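Local structure of pumilio homolog 23 (Arabidopsis thaliana, 5WZJ) at residues His129-Cys132 / Lys133-Asp137; Tyr207-Ser210 / Gly211-Cys215; Ser397-Pro400 / Arg401-Leu405; Glu418-Pro421 / Gly422-Met425. The protein binds RNA sequence-specifically through its pumilio repeats, here recognising a segment of 18S rRNA, and probably regulates translation and mRNA stability. All coordinates share one frame; numbering follows the deposited sequence.

Along the chain the four contacts come in numerical order, each local to one continuous run of residues, and in space they fall into two pairs on opposite sides of the chain's centre. Interactions 1 and 2 sit on neighbouring helices, 121-137 and 202-213, with centres about 11 Å apart; Tyr207 and Gly211 of the second lie against Cys132, Lys133 and Val136 of the first. Interactions 3 and 4, centres about 10 Å apart, join helix 398-403 to the loop before helix 427-436, where Phe404 meets Trp419, Ala423 and Met425. Between pairs, centres lie 50 to 56 Å apart, so each samples a different part of the curved, all-helical pumilio superhelix that holds the RNA.

Interaction 1: residues His129-Cys132 / Lys133-Asp137; sequences HSIC and KVIVD
His129 meets Lys133 one turn further along helix 121-137, whose last residues open the third pumilio repeat, and the pair illustrates how i to i+4 neighbours share a helix face. The carbonyl of His129 takes the N-H of Lys133 at 2.9 Å (N to O), while the imidazole, its CG trans to the backbone N (chi1 -179°), slants forward across the lysine stem: NE2 lies 3.6 Å from Lys133 CD. The lysine then bends at its last two torsions, and its NZ stays 5.6 Å from His129 NE2, so the two polar ends do not touch. Ser130 turns its hydroxyl back to the carbonyl of Ala127, within its own helix. On the buried face Ile131 lies alongside Ile135, both pointing the same way, with CG2 of Ile131 3.8 Å from CD1 of Ile135; Leu155 of helix 146-160 and Phe91 of helix 91-95 cover both. The carbonyl of Ile131 also receives the N-H of Ile135. The side chain of Cys132 packs on Met204 and Tyr207 of helix 202-213, with SG against Leu208 CB, and its carbonyl holds Val136 N in a bond of 2.8 Å that is close to straight, at 167° about the hydrogen. Methyl CG2 of Val136 rests beside that same oxygen, 3.4 Å from Cys132 O.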
ATOM      1  N   HIS A 129       3.614  19.918  22.618  1.00 21.32           N
ATOM      2  CA  HIS A 129       2.490  20.443  23.387  1.00 21.53           C
ATOM      3  C   HIS A 129       2.111  21.847  22.931  1.00 21.23           C
ATOM      4  O   HIS A 129       0.925  22.152  22.745  1.00 17.10           O
ATOM      5  CB  HIS A 129       2.798  20.438  24.884  1.00 29.22           C
ATOM      6  CG  HIS A 129       1.659  20.941  25.719  1.00 39.26           C
ATOM      7  ND1 HIS A 129       0.516  20.202  25.940  1.00 38.55           N
ATOM      8  CD2 HIS A 129       1.469  22.126  26.348  1.00 46.91           C
ATOM      9  CE1 HIS A 129      -0.316  20.895  26.697  1.00 38.98           C
ATOM     10  NE2 HIS A 129       0.235  22.069  26.953  1.00 51.76           N
ATOM     11  N   SER A 130       3.102  22.724  22.734  1.00 16.79           N
ATOM     12  CA  SER A 130       2.770  24.090  22.337  1.00 19.96           C
ATOM     13  C   SER A 130       2.040  24.104  20.993  1.00 22.43           C
ATOM     14  O   SER A 130       1.095  24.878  20.801  1.00 20.64           O
ATOM     15  CB  SER A 130       4.037  24.956  22.297  1.00 23.52           C
ATOM     16  OG  SER A 130       4.952  24.467  21.337  1.00 37.89           O
ATOM     17  N   ILE A 131       2.422  23.206  20.082  1.00 20.64           N
ATOM     18  CA  ILE A 131       1.785  23.133  18.769  1.00 19.43           C
ATOM     19  C   ILE A 131       0.380  22.545  18.883  1.00 19.07           C
ATOM     20  O   ILE A 131      -0.579  23.070  18.307  1.00 17.43           O
ATOM     21  CB  ILE A 131       2.657  22.305  17.802  1.00 22.10           C
ATOM     22  CG1 ILE A 131       3.965  23.013  17.497  1.00 35.59           C
ATOM     23  CG2 ILE A 131       1.939  22.051  16.481  1.00 24.03           C
ATOM     24  CD1 ILE A 131       4.862  22.172  16.596  1.00 35.37           C
ATOM     25  N   CYS A 132       0.239  21.421  19.592  1.00 14.36           N
ATOM     26  CA  CYS A 132      -1.065  20.762  19.655  1.00 17.35           C
ATOM     27  C   CYS A 132      -2.094  21.634  20.356  1.00 18.95           C
ATOM     28  O   CYS A 132      -3.282  21.620  19.995  1.00 15.85           O
ATOM     29  CB  CYS A 132      -0.948  19.410  20.366  1.00 15.79           C
ATOM     30  SG  CYS A 132      -0.005  18.151  19.441  1.00 16.93           S
ATOM     31  N   LYS A 133      -1.653  22.407  21.348  1.00 19.67           N
ATOM     32  CA  LYS A 133      -2.575  23.234  22.113  1.00 22.18           C
ATOM     33  C   LYS A 133      -3.215  24.308  21.239  1.00 18.51           C
ATOM     34  O   LYS A 133      -4.427  24.536  21.320  1.00 21.80           O
ATOM     35  CB  LYS A 133      -1.834  23.846  23.296  1.00 27.76           C
ATOM     36  CG  LYS A 133      -2.691  24.565  24.301  1.00 39.15           C
ATOM     37  CD  LYS A 133      -1.918  24.654  25.614  1.00 54.99           C
ATOM     38  CE  LYS A 133      -2.171  25.964  26.346  1.00 63.38           C
ATOM     39  NZ  LYS A 133      -3.597  26.107  26.731  1.00 64.96           N
ATOM     40  N   VAL A 134      -2.423  24.971  20.391  0.62 14.94           N
ATOM     41  CA  VAL A 134      -3.008  25.982  19.511  0.62 17.01           C
ATOM     42  C   VAL A 134      -3.898  25.321  18.471  0.62 19.62           C
ATOM     43  O   VAL A 134      -4.932  25.879  18.080  0.62 16.77           O
ATOM     44  CB  VAL A 134      -1.920  26.864  18.851  0.62 20.27           C
ATOM     45  CG1 VAL A 134      -1.078  26.069  17.858  0.62 21.02           C
ATOM     46  CG2 VAL A 134      -2.548  28.067  18.149  0.62 23.19           C
ATOM     47  N   ILE A 135      -3.544  24.113  18.029  1.00 17.29           N
ATOM     48  CA  ILE A 135      -4.368  23.441  17.026  1.00 16.94           C
ATOM     49  C   ILE A 135      -5.703  23.033  17.632  1.00 15.58           C
ATOM     50  O   ILE A 135      -6.773  23.320  17.078  1.00 18.38           O
ATOM     51  CB  ILE A 135      -3.621  22.234  16.425  1.00 15.33           C
ATOM     52  CG1 ILE A 135      -2.463  22.734  15.550  1.00 14.52           C
ATOM     53  CG2 ILE A 135      -4.603  21.348  15.624  1.00 13.20           C
ATOM     54  CD1 ILE A 135      -1.522  21.644  15.072  1.00 16.76           C
ATOM     55  N   VAL A 136      -5.658  22.386  18.794  1.00 12.66           N
ATOM     56  CA  VAL A 136      -6.867  21.874  19.443  1.00 17.70           C
ATOM     57  C   VAL A 136      -7.835  23.007  19.777  1.00 16.24           C
ATOM     58  O   VAL A 136      -9.056  22.814  19.792  1.00 17.55           O
ATOM     59  CB  VAL A 136      -6.444  21.067  20.688  1.00 22.92           C
ATOM     60  CG1 VAL A 136      -7.548  20.991  21.736  1.00 31.78           C
ATOM     61  CG2 VAL A 136      -6.010  19.671  20.256  1.00 22.78           C
ATOM     62  N   ASP A 137      -7.311  24.202  20.025  1.00 17.45           N
ATOM     63  CA  ASP A 137      -8.171  25.343  20.320  1.00 23.09           C
ATOM     64  C   ASP A 137      -9.109  25.687  19.156  1.00 29.33           C
ATOM     65  O   ASP A 137     -10.190  26.249  19.381  1.00 20.84           O
ATOM     66  CB  ASP A 137      -7.305  26.550  20.671  1.00 26.09           C
ATOM     67  CG  ASP A 137      -8.134  27.803  20.914  1.00 39.31           C
ATOM     68  OD1 ASP A 137      -8.834  27.841  21.953  1.00 36.31           O
ATOM     69  OD2 ASP A 137      -8.098  28.731  20.063  1.00 40.61           O
TER

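Interaction 2: residues Tyr207-Ser210 / Gly211-Cys215; sequences YLLS and GLLSC
The C-terminal turn of helix 202-213, whose last residues, from Gly211, open the fourth pumilio repeat, exemplifies how a helix can stop while its apolar face stays packed. Upstream the pattern is regular: Gly211 N bonds to Tyr207 O at 3.1 Å and Leu212 N to Leu208 O at 3.0 Å. At Leu213 the pattern changes. Its N-H is shared between two carbonyls, weakly with Leu209 O and, at 3.2 Å from N to O, with Ser210 O, which it approaches from above the carbonyl plane. Ser214 then forms the centre of an inverse gamma turn and the chain leaves the helix.

The side chains continue the packing through this change. CG of Leu213 stands opposite its own carbonyl carbon (chi1 -63°), which lays the chain back over the preceding turn: CG is 3.3 Å from Leu209 O, and CD1 is 4.0 Å from Leu209 CG, the two leucines crossing at a slant. On the adjoining flank, Leu212 CD2 comes to 4.2 Å from Leu208 CD1. Leu209 and Leu213 both lean on Ile250 of helix 244-254, and Ser210 OG is bonded to the carbonyl of Thr206. A serine replacing Leu213 would probably leave a gap beside Leu209 and Ile250 and put a hydroxyl among apolar neighbours. Because the side chains of these leucines meet by apolar packing and the final backbone bonds are divided, burial of these side chains probably does much to hold the last turn.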
ATOM      1  N   TYR A 207      -4.324  13.384  23.091  1.00 17.30           N
ATOM      2  CA  TYR A 207      -4.807  14.742  23.313  1.00 16.19           C
ATOM      3  C   TYR A 207      -5.081  15.452  21.994  1.00 20.99           C
ATOM      4  O   TYR A 207      -6.127  16.091  21.830  1.00 16.19           O
ATOM      5  CB  TYR A 207      -3.775  15.513  24.140  1.00 17.76           C
ATOM      6  CG  TYR A 207      -3.924  17.022  24.148  1.00 20.54           C
ATOM      7  CD1 TYR A 207      -4.958  17.633  24.850  1.00 22.79           C
ATOM      8  CD2 TYR A 207      -2.997  17.843  23.492  1.00 17.41           C
ATOM      9  CE1 TYR A 207      -5.091  19.025  24.874  1.00 24.94           C
ATOM     10  CE2 TYR A 207      -3.121  19.240  23.502  1.00 16.21           C
ATOM     11  CZ  TYR A 207      -4.172  19.821  24.205  1.00 25.84           C
ATOM     12  OH  TYR A 207      -4.310  21.192  24.254  1.00 19.71           O
ATOM     13  N   LEU A 208      -4.141  15.365  21.044  1.00 17.79           N
ATOM     14  CA  LEU A 208      -4.333  16.022  19.753  1.00 13.52           C
ATOM     15  C   LEU A 208      -5.552  15.454  19.035  1.00 13.18           C
ATOM     16  O   LEU A 208      -6.436  16.199  18.598  1.00 12.65           O
ATOM     17  CB  LEU A 208      -3.072  15.869  18.890  1.00 14.23           C
ATOM     18  CG  LEU A 208      -3.230  16.276  17.421  1.00 14.70           C
ATOM     19  CD1 LEU A 208      -3.624  17.770  17.297  1.00 13.14           C
ATOM     20  CD2 LEU A 208      -1.926  15.978  16.662  1.00 12.68           C
ATOM     21  N   LEU A 209      -5.624  14.123  18.934  1.00 16.00           N
ATOM     22  CA  LEU A 209      -6.721  13.489  18.209  1.00 13.50           C
ATOM     23  C   LEU A 209      -8.068  13.776  18.866  1.00 18.53           C
ATOM     24  O   LEU A 209      -9.051  14.046  18.170  1.00 16.35           O
ATOM     25  CB  LEU A 209      -6.483  11.975  18.091  1.00 15.46           C
ATOM     26  CG  LEU A 209      -7.562  11.166  17.347  1.00 16.45           C
ATOM     27  CD1 LEU A 209      -7.820  11.755  15.972  1.00 15.77           C
ATOM     28  CD2 LEU A 209      -7.198   9.664  17.233  1.00 14.17           C
ATOM     29  N   SER A 210      -8.139  13.752  20.202  1.00 15.49           N
ATOM     30  CA  SER A 210      -9.409  14.091  20.848  1.00 23.89           C
ATOM     31  C   SER A 210      -9.842  15.517  20.513  1.00 15.82           C
ATOM     32  O   SER A 210     -11.038  15.782  20.328  1.00 17.91           O
ATOM     33  CB  SER A 210      -9.318  13.898  22.364  1.00 29.35           C
ATOM     34  OG  SER A 210      -9.242  12.505  22.663  1.00 38.23           O
ATOM     35  N   GLY A 211      -8.889  16.445  20.424  1.00 12.54           N
ATOM     36  CA  GLY A 211      -9.234  17.785  19.968  1.00 15.94           C
ATOM     37  C   GLY A 211      -9.757  17.808  18.541  1.00 19.23           C
ATOM     38  O   GLY A 211     -10.684  18.557  18.220  1.00 18.27           O
ATOM     39  N   LEU A 212      -9.179  16.981  17.664  1.00 15.02           N
ATOM     40  CA  LEU A 212      -9.658  16.951  16.286  1.00 20.16           C
ATOM     41  C   LEU A 212     -11.059  16.386  16.186  1.00 21.40           C
ATOM     42  O   LEU A 212     -11.745  16.631  15.187  1.00 21.85           O
ATOM     43  CB  LEU A 212      -8.731  16.114  15.397  1.00 14.78           C
ATOM     44  CG  LEU A 212      -7.259  16.549  15.364  1.00 18.28           C
ATOM     45  CD1 LEU A 212      -6.456  15.644  14.411  1.00 11.13           C
ATOM     46  CD2 LEU A 212      -7.118  18.013  14.973  1.00 12.83           C
ATOM     47  N   LEU A 213     -11.501  15.636  17.192  1.00 15.87           N
ATOM     48  CA  LEU A 213     -12.772  14.938  17.127  1.00 16.72           C
ATOM     49  C   LEU A 213     -13.856  15.578  17.976  1.00 17.51           C
ATOM     50  O   LEU A 213     -14.986  15.093  17.959  1.00 18.28           O
ATOM     51  CB  LEU A 213     -12.598  13.480  17.563  1.00 16.57           C
ATOM     52  CG  LEU A 213     -11.687  12.619  16.695  1.00 22.34           C
ATOM     53  CD1 LEU A 213     -11.588  11.227  17.293  1.00 22.13           C
ATOM     54  CD2 LEU A 213     -12.205  12.557  15.268  1.00 22.24           C
ATOM     55  N   SER A 214     -13.556  16.627  18.735  1.00 20.63           N
ATOM     56  CA  SER A 214     -14.555  17.185  19.649  1.00 31.28           C
ATOM     57  C   SER A 214     -15.317  18.322  18.973  1.00 31.83           C
ATOM     58  O   SER A 214     -15.277  19.478  19.380  1.00 48.51           O
ATOM     59  CB  SER A 214     -13.898  17.663  20.934  1.00 20.26           C
ATOM     60  OG  SER A 214     -13.004  18.681  20.605  1.00 24.93           O
ATOM     61  N   CYS A 215     -15.988  17.976  17.893  1.00 23.64           N
ATOM     62  CA  CYS A 215     -16.885  18.892  17.220  1.00 20.34           C
ATOM     63  C   CYS A 215     -18.285  18.294  17.282  1.00 20.65           C
ATOM     64  O   CYS A 215     -18.473  17.164  17.747  1.00 16.17           O
ATOM     65  CB  CYS A 215     -16.433  19.138  15.777  1.00 16.10           C
ATOM     66  SG  CYS A 215     -16.384  17.592  14.798  1.00 19.06           S
TER

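Interaction 3: residues Ser397-Pro400 / Arg401-Leu405; sequences SILP and RLLFL
Ile398 overlaps Leu402 one turn on, the two side chains lying side by side with their CD1 methyls 3.7 Å apart. The isoleucine gets there with CG1 trans to its backbone N (chi1 179°), the turn at chi2 bringing CD1 to the leucine. Leu399 slants across Leu403 instead, its CD1 4.0 Å from CG of that residue, and both rest on Leu433 of helix 427-436. These are two flanks of the short helix 398-403, packed between helices in the PUM-HD region, with Ser397 at the N-cap position though its side chain makes no capping bond. Ser397 O still accepts Arg401 N at 3.1 Å, and the arginine stem runs extended past that carbonyl, CG 3.3 Å from Ser397 O, until NE reaches 3.8 Å from Ser397 CB. Beyond it, NH1 bonds to the carbonyl of Val388. An alanine at Arg401 is likely to strip Val388 O of this donor and remove the stem packed along Ser397. The Leu403 N-H meets Leu399 O at 2.9 Å and nearly straight, 174° about the hydrogen. Phe404 departs from helical geometry but keeps its N-H on Pro400 O, 3.1 Å from N to O, while its ring meets Trp419 edge-to-face.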
ATOM      1  N   SER A 397      -9.844 -22.511 -21.202  1.00 19.44           N
ATOM      2  CA  SER A 397      -9.244 -21.203 -21.428  1.00 24.65           C
ATOM      3  C   SER A 397      -9.289 -20.309 -20.192  1.00 18.50           C
ATOM      4  O   SER A 397      -9.101 -19.094 -20.310  1.00 20.75           O
ATOM      5  CB  SER A 397      -9.933 -20.514 -22.607  1.00 22.99           C
ATOM      6  OG  SER A 397      -9.628 -21.200 -23.808  1.00 29.46           O
ATOM      7  N   ILE A 398      -9.532 -20.875 -19.010  1.00 18.30           N
ATOM      8  CA  ILE A 398      -9.670 -20.021 -17.834  1.00 22.10           C
ATOM      9  C   ILE A 398      -8.387 -19.227 -17.588  1.00 17.54           C
ATOM     10  O   ILE A 398      -8.436 -18.034 -17.266  1.00 19.59           O
ATOM     11  CB  ILE A 398     -10.102 -20.853 -16.610  1.00 23.37           C
ATOM     12  CG1 ILE A 398     -10.235 -19.964 -15.371  1.00 24.57           C
ATOM     13  CG2 ILE A 398      -9.136 -21.963 -16.347  1.00 17.07           C
ATOM     14  CD1 ILE A 398     -11.284 -18.879 -15.519  1.00 27.90           C
ATOM     15  N   LEU A 399      -7.217 -19.854 -17.773  1.00 15.83           N
ATOM     16  CA  LEU A 399      -5.968 -19.136 -17.521  1.00 19.65           C
ATOM     17  C   LEU A 399      -5.761 -17.999 -18.496  1.00 17.92           C
ATOM     18  O   LEU A 399      -5.568 -16.842 -18.048  1.00 18.28           O
ATOM     19  CB  LEU A 399      -4.783 -20.115 -17.501  1.00 16.94           C
ATOM     20  CG  LEU A 399      -4.010 -20.209 -16.182  1.00 19.11           C
ATOM     21  CD1 LEU A 399      -3.477 -18.834 -15.743  1.00 12.08           C
ATOM     22  CD2 LEU A 399      -4.890 -20.825 -15.087  1.00 17.02           C
ATOM     23  N   PRO A 400      -5.775 -18.187 -19.825  1.00 19.42           N
ATOM     24  CA  PRO A 400      -5.601 -17.045 -20.731  1.00 20.72           C
ATOM     25  C   PRO A 400      -6.583 -15.911 -20.481  1.00 22.18           C
ATOM     26  O   PRO A 400      -6.202 -14.738 -20.557  1.00 20.18           O
ATOM     27  CB  PRO A 400      -5.814 -17.653 -22.127  1.00 18.23           C
ATOM     28  CG  PRO A 400      -5.485 -19.087 -21.978  1.00 22.43           C
ATOM     29  CD  PRO A 400      -5.915 -19.457 -20.576  1.00 23.21           C
ATOM     30  N   ARG A 401      -7.842 -16.233 -20.186  1.00 21.64           N
ATOM     31  CA  ARG A 401      -8.823 -15.173 -20.003  1.00 22.81           C
ATOM     32  C   ARG A 401      -8.554 -14.371 -18.737  1.00 24.94           C
ATOM     33  O   ARG A 401      -8.778 -13.160 -18.723  1.00 24.30           O
ATOM     34  CB  ARG A 401     -10.234 -15.759 -19.993  1.00 23.68           C
ATOM     35  CG  ARG A 401     -10.632 -16.373 -21.344  1.00 23.19           C
ATOM     36  CD  ARG A 401     -11.987 -17.023 -21.297  1.00 21.93           C
ATOM     37  NE  ARG A 401     -12.337 -17.601 -22.594  1.00 25.08           N
ATOM     38  CZ  ARG A 401     -13.549 -18.047 -22.913  1.00 33.84           C
ATOM     39  NH1 ARG A 401     -14.542 -17.976 -22.031  1.00 29.79           N
ATOM     40  NH2 ARG A 401     -13.770 -18.555 -24.119  1.00 30.88           N
ATOM     41  N   LEU A 402      -8.056 -15.012 -17.678  1.00 15.08           N
ATOM     42  CA  LEU A 402      -7.754 -14.254 -16.466  1.00 17.72           C
ATOM     43  C   LEU A 402      -6.455 -13.470 -16.605  1.00 17.28           C
ATOM     44  O   LEU A 402      -6.352 -12.346 -16.102  1.00 23.64           O
ATOM     45  CB  LEU A 402      -7.684 -15.186 -15.256  1.00 17.04           C
ATOM     46  CG  LEU A 402      -9.032 -15.591 -14.652  1.00 21.52           C
ATOM     47  CD1 LEU A 402      -8.854 -16.746 -13.692  1.00 18.29           C
ATOM     48  CD2 LEU A 402      -9.707 -14.415 -13.957  1.00 20.73           C
ATOM     49  N   LEU A 403      -5.453 -14.044 -17.282  1.00 16.73           N
ATOM     50  CA  LEU A 403      -4.229 -13.293 -17.563  1.00 21.30           C
ATOM     51  C   LEU A 403      -4.502 -12.000 -18.322  1.00 19.76           C
ATOM     52  O   LEU A 403      -3.794 -11.004 -18.124  1.00 20.74           O
ATOM     53  CB  LEU A 403      -3.249 -14.156 -18.361  1.00 19.79           C
ATOM     54  CG  LEU A 403      -2.654 -15.363 -17.638  1.00 18.66           C
ATOM     55  CD1 LEU A 403      -1.912 -16.227 -18.660  1.00 13.38           C
ATOM     56  CD2 LEU A 403      -1.723 -14.903 -16.488  1.00 14.89           C
ATOM     57  N   PHE A 404      -5.503 -11.996 -19.203  1.00 21.21           N
ATOM     58  CA  PHE A 404      -5.828 -10.817 -19.996  1.00 18.99           C
ATOM     59  C   PHE A 404      -7.265 -10.398 -19.727  1.00 20.50           C
ATOM     60  O   PHE A 404      -8.032 -10.172 -20.667  1.00 23.10           O
ATOM     61  CB  PHE A 404      -5.660 -11.084 -21.497  1.00 20.03           C
ATOM     62  CG  PHE A 404      -4.245 -11.312 -21.938  1.00 19.11           C
ATOM     63  CD1 PHE A 404      -3.334 -10.271 -21.962  1.00 18.05           C
ATOM     64  CD2 PHE A 404      -3.840 -12.563 -22.373  1.00 22.86           C
ATOM     65  CE1 PHE A 404      -2.035 -10.474 -22.386  1.00 23.14           C
ATOM     66  CE2 PHE A 404      -2.546 -12.778 -22.801  1.00 24.36           C
ATOM     67  CZ  PHE A 404      -1.637 -11.731 -22.813  1.00 21.85           C
ATOM     68  N   LEU A 405      -7.630 -10.306 -18.445  1.00 18.72           N
ATOM     69  CA  LEU A 405      -9.027 -10.139 -18.044  1.00 20.26           C
ATOM     70  C   LEU A 405      -9.707  -8.974 -18.765  1.00 27.39           C
ATOM     71  O   LEU A 405     -10.851  -9.107 -19.225  1.00 27.84           O
ATOM     72  CB  LEU A 405      -9.080  -9.959 -16.524  1.00 24.40           C
ATOM     73  CG  LEU A 405     -10.324 -10.191 -15.672  1.00 29.67           C
ATOM     74  CD1 LEU A 405     -10.984 -11.522 -15.979  1.00 21.95           C
ATOM     75  CD2 LEU A 405      -9.917 -10.142 -14.200  1.00 27.18           C
TER

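Interaction 4: residues Glu418-Pro421 / Gly422-Met425; sequences EWAP and GAKM
Gly422 N lies 3.2 Å from Ala420 O, at too poor an angle for a hydrogen bond, and gives its N-H instead to a water 3.1 Å from N. The same water accepts the indole N-H of Trp419, 3.0 Å from NE1, bridging backbone to ring. The glycine has a positive phi of 79°, and a beta carbon placed there would clash with Pro421 O. Next, Ala423 returns its N-H to Ala420 O, 3.0 Å from N to O. Its methyl faces back as well, CB lying 3.7 Å from Ala420 CB, and both alanines touch Tyr407 of helix 405-410. Lys424 points away from residues 418-421; its NZ bonds to Met425 O and to Ser467 OG, and its side chain packs against a sugar of the bound RNA. Met425 carries its chain extended beyond CG, which brings the terminal methyl to the indole at a slant, CE 3.7 Å from Trp419 CH2. Trp419 is also stacked on Tyr458. The backbone angles of Pro421 (phi -57°, psi 129°) and Gly422, closed by the bond from Ala423 to Ala420, form a type II beta turn, here in the loop between helices 405-410 and 427-436 on the RNA-facing side of the pumilio superhelix.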
ATOM      1  N   GLU A 418      -8.872 -15.521 -27.932  1.00 30.32           N
ATOM      2  CA  GLU A 418      -7.987 -16.563 -27.429  1.00 32.60           C
ATOM      3  C   GLU A 418      -6.797 -16.004 -26.669  1.00 29.78           C
ATOM      4  O   GLU A 418      -6.259 -16.676 -25.786  1.00 25.49           O
ATOM      5  CB  GLU A 418      -7.478 -17.427 -28.577  1.00 38.75           C
ATOM      6  CG  GLU A 418      -8.505 -18.367 -29.148  1.00 54.06           C
ATOM      7  CD  GLU A 418      -7.895 -19.312 -30.151  1.00 63.05           C
ATOM      8  OE1 GLU A 418      -6.683 -19.601 -30.024  1.00 61.53           O
ATOM      9  OE2 GLU A 418      -8.623 -19.749 -31.069  1.00 68.78           O
ATOM     10  N   TRP A 419      -6.360 -14.798 -27.025  1.00 29.77           N
ATOM     11  CA  TRP A 419      -5.080 -14.268 -26.562  1.00 26.30           C
ATOM     12  C   TRP A 419      -5.033 -12.786 -26.917  1.00 30.18           C
ATOM     13  O   TRP A 419      -5.828 -12.311 -27.736  1.00 36.20           O
ATOM     14  CB  TRP A 419      -3.905 -15.033 -27.206  1.00 27.11           C
ATOM     15  CG  TRP A 419      -2.567 -14.861 -26.523  1.00 29.37           C
ATOM     16  CD1 TRP A 419      -1.472 -14.189 -27.006  1.00 29.42           C
ATOM     17  CD2 TRP A 419      -2.177 -15.388 -25.244  1.00 24.16           C
ATOM     18  NE1 TRP A 419      -0.441 -14.251 -26.101  1.00 27.81           N
ATOM     19  CE2 TRP A 419      -0.846 -14.983 -25.013  1.00 26.74           C
ATOM     20  CE3 TRP A 419      -2.827 -16.153 -24.271  1.00 22.14           C
ATOM     21  CZ2 TRP A 419      -0.154 -15.322 -23.853  1.00 23.20           C
ATOM     22  CZ3 TRP A 419      -2.134 -16.490 -23.113  1.00 25.84           C
ATOM     23  CH2 TRP A 419      -0.811 -16.069 -22.916  1.00 25.10           C
ATOM     24  N   ALA A 420      -4.090 -12.060 -26.298  1.00 27.86           N
ATOM     25  CA  ALA A 420      -3.809 -10.659 -26.630  1.00 26.67           C
ATOM     26  C   ALA A 420      -2.322 -10.528 -26.940  1.00 29.12           C
ATOM     27  O   ALA A 420      -1.531 -10.120 -26.078  1.00 29.69           O
ATOM     28  CB  ALA A 420      -4.227  -9.718 -25.497  1.00 29.32           C
ATOM     29  N   PRO A 421      -1.909 -10.863 -28.164  1.00 29.22           N
ATOM     30  CA  PRO A 421      -0.472 -10.968 -28.459  1.00 29.35           C
ATOM     31  C   PRO A 421       0.275  -9.675 -28.158  1.00 30.52           C
ATOM     32  O   PRO A 421      -0.127  -8.586 -28.576  1.00 33.40           O
ATOM     33  CB  PRO A 421      -0.441 -11.308 -29.956  1.00 35.63           C
ATOM     34  CG  PRO A 421      -1.796 -11.860 -30.259  1.00 36.06           C
ATOM     35  CD  PRO A 421      -2.740 -11.133 -29.351  1.00 35.49           C
ATOM     36  N   GLY A 422       1.363  -9.805 -27.398  1.00 32.65           N
ATOM     37  CA  GLY A 422       2.196  -8.678 -27.036  1.00 32.16           C
ATOM     38  C   GLY A 422       1.677  -7.806 -25.912  1.00 34.55           C
ATOM     39  O   GLY A 422       2.428  -6.956 -25.416  1.00 37.16           O
ATOM     40  N   ALA A 423       0.433  -7.984 -25.481  1.00 33.84           N
ATOM     41  CA  ALA A 423      -0.162  -7.063 -24.523  1.00 31.53           C
ATOM     42  C   ALA A 423       0.375  -7.301 -23.117  1.00 31.62           C
ATOM     43  O   ALA A 423       0.769  -8.415 -22.754  1.00 27.62           O
ATOM     44  CB  ALA A 423      -1.685  -7.195 -24.516  1.00 31.77           C
ATOM     45  N   LYS A 424       0.396  -6.232 -22.326  1.00 27.76           N
ATOM     46  CA  LYS A 424       0.715  -6.361 -20.915  1.00 23.98           C
ATOM     47  C   LYS A 424      -0.419  -7.108 -20.219  1.00 28.24           C
ATOM     48  O   LYS A 424      -1.595  -6.807 -20.435  1.00 26.51           O
ATOM     49  CB  LYS A 424       0.929  -4.982 -20.296  1.00 24.98           C
ATOM     50  CG  LYS A 424       1.232  -5.002 -18.798  1.00 29.60           C
ATOM     51  CD  LYS A 424       2.559  -5.699 -18.498  1.00 37.67           C
ATOM     52  CE  LYS A 424       2.754  -5.897 -17.003  1.00 34.59           C
ATOM     53  NZ  LYS A 424       1.625  -6.686 -16.402  1.00 38.11           N
ATOM     54  N   MET A 425      -0.073  -8.099 -19.401  1.00 23.14           N
ATOM     55  CA  MET A 425      -1.111  -8.870 -18.728  1.00 22.30           C
ATOM     56  C   MET A 425      -1.746  -8.073 -17.586  1.00 22.89           C
ATOM     57  O   MET A 425      -1.192  -7.092 -17.086  1.00 20.01           O
ATOM     58  CB  MET A 425      -0.541 -10.189 -18.221  1.00 19.60           C
ATOM     59  CG  MET A 425      -0.319 -11.156 -19.371  1.00 23.43           C
ATOM     60  SD  MET A 425       0.560 -12.657 -18.937  1.00 18.90           S
ATOM     61  CE  MET A 425       0.428 -13.534 -20.506  1.00 11.96           C
TER
HETATM   62  O   HOH W   1       1.876 -12.437 -25.855  1.00 29.89           O